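Local coordinates for protein carboxylesterase YbfK (Bacillus subtilis, PDB 4CCY) that hydrolyses carboxylic esters to an alcohol and a carboxylate, as a cytoplasmic carboxylesterase of the alpha/beta hydrolase superfamily, at residues 39-44 against 99-104; 105-110 against 132-137; 89-94 against 211-216. All blocks are in the same frame, centred on the assembly; numbering follows the deposited sequence.

Interaction 1 of 3, residues 39-44 against 99-104; sequences TRFGKT and AAMETR
Phe41 lays one face of its ring against Met101, and the rim of the same ring rests on the backbone that leads up to that methionine. Met101 CG stands over the ring centre, 4.1 Å from the centroid and only 12° off the normal, as a CH-pi contact. The SD atom follows above the same face at a longer 4.8 Å from the Phe41 centroid, a Met-aromatic contact, while Met101 CB sits 3.8 Å from Phe41 CD1. With CG anti to the backbone N (chi1 -162°), Met101 runs across the phenyl ring at about a right angle before its chain bends at the sulfur. In the ring plane the edge meets a carbonyl: Phe41 CD1 lies 3.4 Å from Ala99 O, and the Ala99 methyl, CB, is 4.4 Å from the same CD1. No direct hydrogen bond joins the segments; instead one water donates to both Phe41 O (2.9 Å) and Ala99 O (2.8 Å). Were Phe41 replaced by an alanine, Met101 would probably lose the face it packs on and its thioether would be freer to turn. Met101 also touches Phe107 of helix 104-118. Phe41 itself projects from a type I beta turn, Thr39 to Gly42, whose Thr39 OG1 accepts from Phe41 N in an ST turn; this is the beta hairpin joining antiparallel strands 33-37 and 42-49, packed on the loop before helix 104-118.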
loop_
_atom_site.group_PDB
_atom_site.type_symbol
_atom_site.label_atom_id
_atom_site.label_comp_id
_atom_site.label_asym_id
_atom_site.label_seq_id
_atom_site.Cartn_x
_atom_site.Cartn_y
_atom_site.Cartn_z
ATOM N N THR A 39 -4.400 -0.868 18.347
ATOM C CA THR A 39 -4.489 -2.206 17.768
ATOM C C THR A 39 -3.592 -3.103 18.608
ATOM O O THR A 39 -2.702 -2.610 19.305
ATOM C CB THR A 39 -4.011 -2.258 16.291
ATOM O OG1 THR A 39 -2.586 -2.375 16.250
ATOM C CG2 THR A 39 -4.472 -1.038 15.481
ATOM N N ARG A 40 -3.803 -4.413 18.539
ATOM C CA ARG A 40 -3.002 -5.321 19.354
ATOM C C ARG A 40 -1.557 -5.443 18.846
ATOM O O ARG A 40 -0.742 -6.156 19.427
ATOM C CB ARG A 40 -3.685 -6.679 19.480
ATOM C CG ARG A 40 -3.691 -7.508 18.214
ATOM C CD ARG A 40 -4.739 -8.597 18.326
ATOM N NE ARG A 40 -6.002 -8.194 17.723
ATOM C CZ ARG A 40 -6.974 -9.043 17.408
ATOM N NH1 ARG A 40 -6.835 -10.339 17.655
ATOM N NH2 ARG A 40 -8.082 -8.596 16.833
ATOM N N PHE A 41 -1.250 -4.732 17.767
ATOM C CA PHE A 41 0.098 -4.711 17.211
ATOM C C PHE A 41 0.718 -3.328 17.321
ATOM O O PHE A 41 1.795 -3.086 16.775
ATOM C CB PHE A 41 0.082 -5.191 15.760
ATOM C CG PHE A 41 -0.385 -6.599 15.619
ATOM C CD1 PHE A 41 0.487 -7.663 15.866
ATOM C CD2 PHE A 41 -1.706 -6.873 15.291
ATOM C CE1 PHE A 41 0.053 -8.972 15.749
ATOM C CE2 PHE A 41 -2.140 -8.183 15.171
ATOM C CZ PHE A 41 -1.260 -9.234 15.406
ATOM N N GLY A 42 0.040 -2.442 18.050
ATOM C CA GLY A 42 0.542 -1.095 18.312
ATOM C C GLY A 42 -0.302 0.057 17.791
ATOM O O GLY A 42 -1.224 -0.129 16.973
ATOM N N LYS A 43 0.047 1.258 18.255
ATOM C CA LYS A 43 -0.587 2.506 17.842
ATOM C C LYS A 43 -0.343 2.743 16.352
ATOM O O LYS A 43 0.802 2.843 15.907
ATOM C CB LYS A 43 -0.020 3.674 18.657
ATOM C CG LYS A 43 -0.816 4.033 19.908
ATOM C CD LYS A 43 -0.148 5.147 20.726
ATOM C CE LYS A 43 0.105 6.429 19.932
ATOM N NZ LYS A 43 0.750 7.534 20.711
ATOM N N THR A 44 -1.431 2.826 15.591
ATOM C CA THR A 44 -1.374 2.877 14.127
ATOM C C THR A 44 -1.776 4.272 13.685
ATOM O O THR A 44 -2.843 4.764 14.077
ATOM C CB THR A 44 -2.324 1.822 13.508
ATOM O OG1 THR A 44 -1.854 0.518 13.845
ATOM C CG2 THR A 44 -2.416 1.958 11.976
ATOM N N ALA A 99 3.741 -5.726 19.804
ATOM C CA ALA A 99 3.943 -7.089 19.295
ATOM C C ALA A 99 4.179 -7.083 17.785
ATOM O O ALA A 99 3.441 -6.439 17.034
ATOM C CB ALA A 99 2.740 -7.971 19.613
ATOM N N ALA A 100 5.208 -7.796 17.344
ATOM C CA ALA A 100 5.507 -7.900 15.922
ATOM C C ALA A 100 4.360 -8.582 15.164
ATOM O O ALA A 100 3.836 -9.619 15.589
ATOM C CB ALA A 100 6.818 -8.641 15.699
ATOM N N MET A 101 3.981 -7.980 14.045
ATOM C CA MET A 101 2.954 -8.506 13.174
ATOM C C MET A 101 3.649 -9.425 12.181
ATOM O O MET A 101 4.458 -8.955 11.382
ATOM C CB MET A 101 2.272 -7.332 12.481
ATOM C CG MET A 101 0.933 -7.650 11.870
ATOM S SD MET A 101 0.213 -6.192 11.126
ATOM C CE MET A 101 1.519 -5.659 10.004
ATOM N N GLU A 102 3.357 -10.727 12.243
ATOM C CA GLU A 102 4.219 -11.749 11.610
ATOM C C GLU A 102 3.602 -12.646 10.541
ATOM O O GLU A 102 4.255 -12.977 9.552
ATOM C CB GLU A 102 4.876 -12.638 12.664
ATOM C CG GLU A 102 5.940 -11.918 13.478
ATOM C CD GLU A 102 6.658 -12.829 14.443
ATOM O OE1 GLU A 102 5.990 -13.647 15.117
ATOM O OE2 GLU A 102 7.897 -12.706 14.536
ATOM N N THR A 103 2.366 -13.077 10.760
ATOM C CA THR A 103 1.732 -14.046 9.873
ATOM C C THR A 103 0.625 -13.337 9.104
ATOM O O THR A 103 0.211 -12.240 9.485
ATOM C CB THR A 103 1.090 -15.178 10.677
ATOM O OG1 THR A 103 0.097 -14.607 11.531
ATOM C CG2 THR A 103 2.141 -15.926 11.518
ATOM N N ARG A 104 0.132 -13.961 8.036
ATOM C CA ARG A 104 -0.989 -13.379 7.277
ATOM C C ARG A 104 -2.271 -13.260 8.114
ATOM O O ARG A 104 -3.090 -12.357 7.882
ATOM C CB ARG A 104 -1.210 -14.116 5.942
ATOM C CG ARG A 104 -0.000 -13.994 5.015
ATOM C CD ARG A 104 -0.184 -14.615 3.629
ATOM N NE ARG A 104 -0.336 -16.075 3.628
ATOM C CZ ARG A 104 0.667 -16.953 3.702
ATOM N NH1 ARG A 104 1.932 -16.551 3.803
ATOM N NH2 ARG A 104 0.399 -18.249 3.673
HETATM O O HOH W 1 3.555 -4.579 14.997
#

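Interaction 2 of 3, residues 105-110 against 132-137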
loop_
_atom_site.group_PDB
_atom_site.type_symbol
_atom_site.label_atom_id
_atom_site.label_comp_id
_atom_site.label_asym_id
_atom_site.label_seq_id
_atom_site.Cartn_x
_atom_site.Cartn_y
_atom_site.Cartn_z
ATOM N N ALA A 105 -2.430 -14.156 9.092
ATOM C CA ALA A 105 -3.521 -14.060 10.066
ATOM C C ALA A 105 -3.370 -12.785 10.908
ATOM O O ALA A 105 -4.332 -12.035 11.073
ATOM C CB ALA A 105 -3.578 -15.306 10.946
ATOM N N ASP A 106 -2.159 -12.527 11.410
ATOM C CA ASP A 106 -1.844 -11.268 12.100
ATOM C C ASP A 106 -2.230 -10.027 11.284
ATOM O O ASP A 106 -2.867 -9.111 11.817
ATOM C CB ASP A 106 -0.349 -11.176 12.427
ATOM C CG ASP A 106 0.098 -12.170 13.493
ATOM O OD1 ASP A 106 -0.740 -12.736 14.219
ATOM O OD2 ASP A 106 1.318 -12.367 13.594
ATOM N N PHE A 107 -1.845 -9.997 10.002
ATOM C CA PHE A 107 -2.113 -8.836 9.151
ATOM C C PHE A 107 -3.600 -8.506 9.151
ATOM O O PHE A 107 -3.973 -7.345 9.293
ATOM C CB PHE A 107 -1.642 -9.032 7.686
ATOM C CG PHE A 107 -0.192 -9.419 7.539
ATOM C CD1 PHE A 107 0.759 -9.088 8.520
ATOM C CD2 PHE A 107 0.234 -10.103 6.404
ATOM C CE1 PHE A 107 2.093 -9.465 8.375
ATOM C CE2 PHE A 107 1.556 -10.467 6.251
ATOM C CZ PHE A 107 2.488 -10.149 7.230
ATOM N N ALA A 108 -4.435 -9.528 8.958
ATOM C CA ALA A 108 -5.886 -9.337 8.921
ATOM C C ALA A 108 -6.447 -8.952 10.291
ATOM O O ALA A 108 -7.373 -8.150 10.374
ATOM C CB ALA A 108 -6.587 -10.565 8.356
ATOM N N GLU A 109 -5.873 -9.494 11.361
ATOM C CA GLU A 109 -6.279 -9.083 12.715
ATOM C C GLU A 109 -5.930 -7.621 13.000
ATOM O O GLU A 109 -6.744 -6.889 13.572
ATOM C CB GLU A 109 -5.729 -10.028 13.802
ATOM C CG GLU A 109 -6.386 -11.411 13.817
ATOM C CD GLU A 109 -7.893 -11.349 14.059
ATOM O OE1 GLU A 109 -8.319 -10.721 15.049
ATOM O OE2 GLU A 109 -8.673 -11.929 13.263
ATOM N N TRP A 110 -4.735 -7.200 12.583
ATOM C CA TRP A 110 -4.323 -5.796 12.662
ATOM C C TRP A 110 -5.349 -4.892 12.002
ATOM O O TRP A 110 -5.779 -3.914 12.595
ATOM C CB TRP A 110 -2.946 -5.591 12.012
ATOM C CG TRP A 110 -2.583 -4.131 11.808
ATOM C CD1 TRP A 110 -2.469 -3.142 12.780
ATOM C CD2 TRP A 110 -2.295 -3.451 10.542
ATOM N NE1 TRP A 110 -2.123 -1.936 12.221
ATOM C CE2 TRP A 110 -2.019 -2.047 10.880
ATOM C CE3 TRP A 110 -2.234 -3.847 9.211
ATOM C CZ2 TRP A 110 -1.687 -1.102 9.907
ATOM C CZ3 TRP A 110 -1.921 -2.878 8.240
ATOM C CH2 TRP A 110 -1.653 -1.541 8.582
ATOM N N GLY A 132 -1.288 -3.281 -1.243
ATOM C CA GLY A 132 -2.097 -4.057 -2.180
ATOM C C GLY A 132 -2.176 -5.511 -1.744
ATOM O O GLY A 132 -3.257 -6.108 -1.740
ATOM N N SER A 133 -1.035 -6.089 -1.367
ATOM C CA SER A 133 -1.008 -7.469 -0.853
ATOM C C SER A 133 -1.737 -7.609 0.479
ATOM O O SER A 133 -2.380 -8.615 0.712
ATOM C CB SER A 133 0.420 -8.010 -0.776
ATOM O OG SER A 133 1.009 -7.975 -2.076
ATOM N N HIS A 134 -1.685 -6.590 1.333
ATOM C CA HIS A 134 -2.530 -6.583 2.544
ATOM C C HIS A 134 -3.998 -6.677 2.200
ATOM O O HIS A 134 -4.770 -7.411 2.846
ATOM C CB HIS A 134 -2.269 -5.344 3.391
ATOM C CG HIS A 134 -1.092 -5.484 4.317
ATOM N ND1 HIS A 134 -1.216 -5.942 5.587
ATOM C CD2 HIS A 134 0.256 -5.224 4.121
ATOM C CE1 HIS A 134 -0.000 -5.982 6.171
ATOM N NE2 HIS A 134 0.905 -5.544 5.273
ATOM N N ILE A 135 -4.400 -5.938 1.169
ATOM C CA ILE A 135 -5.804 -5.892 0.776
ATOM C C ILE A 135 -6.299 -7.232 0.250
ATOM O O ILE A 135 -7.391 -7.657 0.625
ATOM C CB ILE A 135 -6.101 -4.717 -0.180
ATOM C CG1 ILE A 135 -6.041 -3.411 0.612
ATOM C CG2 ILE A 135 -7.478 -4.843 -0.822
ATOM C CD1 ILE A 135 -5.731 -2.198 -0.211
ATOM N N VAL A 136 -5.505 -7.908 -0.574
ATOM C CA VAL A 136 -5.884 -9.233 -1.064
ATOM C C VAL A 136 -6.036 -10.189 0.117
ATOM O O VAL A 136 -7.028 -10.917 0.207
ATOM C CB VAL A 136 -4.881 -9.798 -2.082
ATOM C CG1 VAL A 136 -5.326 -11.174 -2.568
ATOM C CG2 VAL A 136 -4.720 -8.837 -3.254
ATOM N N ASN A 137 -5.071 -10.163 1.032
ATOM C CA ASN A 137 -5.137 -10.974 2.250
ATOM C C ASN A 137 -6.370 -10.657 3.109
ATOM O O ASN A 137 -7.055 -11.568 3.593
ATOM C CB ASN A 137 -3.858 -10.808 3.083
ATOM C CG ASN A 137 -3.826 -11.733 4.283
ATOM O OD1 ASN A 137 -3.739 -12.956 4.126
ATOM N ND2 ASN A 137 -3.896 -11.158 5.493
HETATM O O HOH W 2 -3.868 -5.976 6.696
#
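His134 meets Phe107 and Trp110 where two helices cross at 90°, their axes 9.7 Å apart, and three aromatic rings and one amide make the contact without a direct hydrogen bond between the segments. His134 CE1 lies over a face of Phe107, 3.7 Å from Phe107 CG, with the planes inclined at 50°. Trp110 instead turns the edge of its six-membered ring toward the imidazole face in an offset T-shaped contact, CZ3 lying 4.1 Å from His134 ND1. CG of Trp110, anti to the backbone N (chi1 168°), sets that edge at the imidazole, while NE1 bonds to Thr44. Asn137 ND2 reaches the edge of the Phe107 ring and lies 3.8 Å from Phe107 CB, but its bond goes to Arg104 O, in the first turn of helix 104-118. A water in the imidazole plane links His134 ND1 (2.9 Å) with Phe107 O (2.9 Å), to which it donates. Helix 130-141 follows the nucleophile elbow that probably carries the catalytic Ser129. Phe220 adds a further ring, edge-to-face with His134 and also touching Phe107. The buried ND1 is thus satisfied by water, and the rotation of the imidazole is probably fixed jointly by that bond and the surrounding rings.

Interaction 3 of 3, residues 89-94 against 211-216; sequences IGDKNK and RSLKPT
Gly90 and Arg211 meet in a loop-to-loop contact in which backbone carbonyls face both backbone and side chains: the loop between strands 82-86 and 96-97 lies against the connection between helix 194-205 and strand 222-223. The two residues approach to 4.1 Å between CA atoms, and Arg211 CA offers a C-H to Gly90 O at 3.4 Å. Gly90 has backbone angles (phi 96°, psi 3°) at which a CB would jam against the preceding carbonyl. Arg211 contributes the largest share of the buried surface. Its chain, extended from CG to NE, passes Asp91 O and delivers NH1 to Asn93 O, a 2.9 Å hydrogen bond with the donor in the carbonyl plane; the bend at the hydrogen, 135°, is marked. NH1 also bonds to Tyr18 OH from helix 12-24. In the alpha/beta hydrolase fold, loops at the C-terminal ends of the sheet strands border the active site, as 89-94 does after strand 82-86. Segment 211-216 comes close to it too: the side chain of Leu213 is about 8 Å from that of Ser129, probably the nucleophile. Leu213 packs its CD1 3.4 Å from Asp91 OD1, whose partner oxygen OD2 accepts from Leu64 N. One water donates to Asp91 OD1 and Arg211 O and accepts from Leu213 N. The methylenes of Lys92 fold over Arg211 O, bringing CE to 3.5 Å from that oxygen, while Lys92 NZ is held by the carbonyls of Gly203 and Trp206 and shares a further water with Ser212 OG.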
loop_
_atom_site.group_PDB
_atom_site.type_symbol
_atom_site.label_atom_id
_atom_site.label_comp_id
_atom_site.label_asym_id
_atom_site.label_seq_id
_atom_site.Cartn_x
_atom_site.Cartn_y
_atom_site.Cartn_z
ATOM N N ILE A 89 1.914 -0.800 10.066
ATOM C CA ILE A 89 2.719 -0.982 11.248
ATOM C C ILE A 89 3.834 -1.994 10.961
ATOM O O ILE A 89 3.598 -3.025 10.313
ATOM C CB ILE A 89 1.819 -1.345 12.460
ATOM C CG1 ILE A 89 2.489 -0.946 13.787
ATOM C CG2 ILE A 89 1.360 -2.801 12.431
ATOM C CD1 ILE A 89 1.481 -0.764 14.922
ATOM N N GLY A 90 5.051 -1.664 11.386
ATOM C CA GLY A 90 6.217 -2.508 11.104
ATOM C C GLY A 90 7.004 -2.074 9.875
ATOM O O GLY A 90 7.987 -2.717 9.489
ATOM N N ASP A 91 6.581 -0.971 9.271
ATOM C CA ASP A 91 7.312 -0.355 8.166
ATOM C C ASP A 91 7.763 1.056 8.599
ATOM O O ASP A 91 7.374 1.542 9.674
ATOM C CB ASP A 91 6.420 -0.333 6.915
ATOM C CG ASP A 91 7.137 0.172 5.660
ATOM O OD1 ASP A 91 8.384 0.119 5.589
ATOM O OD2 ASP A 91 6.434 0.638 4.732
ATOM N N LYS A 92 8.585 1.702 7.781
ATOM C CA LYS A 92 9.138 3.012 8.139
ATOM C C LYS A 92 8.106 4.126 7.926
ATOM O O LYS A 92 7.869 4.587 6.800
ATOM C CB LYS A 92 10.440 3.288 7.388
ATOM C CG LYS A 92 11.547 2.298 7.701
ATOM C CD LYS A 92 12.223 2.603 9.029
ATOM C CE LYS A 92 13.285 1.557 9.325
ATOM N NZ LYS A 92 14.387 1.536 8.320
ATOM N N ASN A 93 7.491 4.532 9.040
ATOM C CA ASN A 93 6.397 5.491 9.053
ATOM C C ASN A 93 6.055 5.778 10.518
ATOM O O ASN A 93 6.854 5.450 11.407
ATOM C CB ASN A 93 5.184 4.965 8.246
ATOM C CG ASN A 93 4.643 3.644 8.779
ATOM O OD1 ASN A 93 4.368 3.505 9.977
ATOM N ND2 ASN A 93 4.461 2.669 7.881
ATOM N N LYS A 94 4.895 6.369 10.776
ATOM C CA LYS A 94 4.575 6.865 12.124
ATOM C C LYS A 94 3.848 5.856 13.027
ATOM O O LYS A 94 3.633 6.106 14.227
ATOM C CB LYS A 94 3.765 8.164 12.033
ATOM C CG LYS A 94 4.542 9.356 11.491
ATOM C CD LYS A 94 3.853 10.662 11.860
ATOM C CE LYS A 94 4.400 11.810 11.023
ATOM N NZ LYS A 94 4.392 13.080 11.799
ATOM N N ARG A 211 10.628 -1.613 12.663
ATOM C CA ARG A 211 10.007 -0.925 11.541
ATOM C C ARG A 211 10.697 -1.286 10.215
ATOM O O ARG A 211 10.498 -0.619 9.189
ATOM C CB ARG A 211 9.995 0.591 11.782
ATOM C CG ARG A 211 9.189 1.000 13.008
ATOM C CD ARG A 211 8.961 2.501 13.122
ATOM N NE ARG A 211 8.650 2.812 14.513
ATOM C CZ ARG A 211 8.097 3.935 14.962
ATOM N NH1 ARG A 211 7.746 4.922 14.142
ATOM N NH2 ARG A 211 7.885 4.067 16.259
ATOM N N SER A 212 11.495 -2.350 10.244
ATOM C CA SER A 212 12.152 -2.852 9.047
ATOM C C SER A 212 11.347 -4.007 8.481
ATOM O O SER A 212 11.110 -5.001 9.170
ATOM C CB SER A 212 13.575 -3.323 9.368
ATOM O OG SER A 212 14.357 -2.245 9.837
ATOM N N LEU A 213 10.905 -3.866 7.236
ATOM C CA LEU A 213 10.184 -4.931 6.566
ATOM C C LEU A 213 11.118 -6.102 6.358
ATOM O O LEU A 213 12.267 -5.920 5.948
ATOM C CB LEU A 213 9.634 -4.445 5.230
ATOM C CG LEU A 213 8.411 -3.530 5.299
ATOM C CD1 LEU A 213 8.242 -2.838 3.961
ATOM C CD2 LEU A 213 7.153 -4.289 5.685
ATOM N N LYS A 214 10.635 -7.297 6.670
ATOM C CA LYS A 214 11.411 -8.521 6.467
ATOM C C LYS A 214 10.491 -9.704 6.158
ATOM O O LYS A 214 9.354 -9.742 6.636
ATOM C CB LYS A 214 12.308 -8.817 7.683
ATOM C CG LYS A 214 11.596 -9.395 8.900
ATOM C CD LYS A 214 12.366 -9.113 10.181
ATOM C CE LYS A 214 12.146 -7.676 10.641
ATOM N NZ LYS A 214 12.980 -7.306 11.819
ATOM N N PRO A 215 10.968 -10.657 5.343
ATOM C CA PRO A 215 10.191 -11.869 5.067
ATOM C C PRO A 215 9.987 -12.704 6.330
ATOM O O PRO A 215 10.918 -12.875 7.119
ATOM C CB PRO A 215 11.069 -12.629 4.060
ATOM C CG PRO A 215 11.893 -11.573 3.414
ATOM C CD PRO A 215 12.192 -10.603 4.525
ATOM N N THR A 216 8.766 -13.191 6.537
ATOM C CA THR A 216 8.471 -14.057 7.683
ATOM C C THR A 216 7.777 -15.328 7.221
ATOM O O THR A 216 7.020 -15.313 6.239
ATOM C CB THR A 216 7.568 -13.365 8.726
ATOM O OG1 THR A 216 6.336 -12.989 8.105
ATOM C CG2 THR A 216 8.242 -12.127 9.323
HETATM O O HOH W 3 8.446 -5.288 10.492
HETATM O O HOH W 4 10.660 -1.045 6.482
HETATM O O HOH W 5 16.324 -0.353 9.416
#

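Interaction 2 is wholly buried and relies on aromatic packing between two helices; interaction 1, at the surface, sets one aromatic side chain against a loop; interaction 3, partly buried, is the most polar, with several waters between loops. Polarity therefore does not simply track burial here. Helix 104-118 connects the first two, for Arg40 forms salt bridges with Glu109 and Asp113 on it. Interactions 1 and 3 meet through a probable hydrogen bond between Glu102 O and Thr216 OG1 and where Ile89 packs on Phe41 O and Met101 CE, while interactions 2 and 3 touch where Ile89 CG2 packs by Trp110 NE1. Segments 99-104 and 105-110 are consecutive, so one passage of chain serves both contacts.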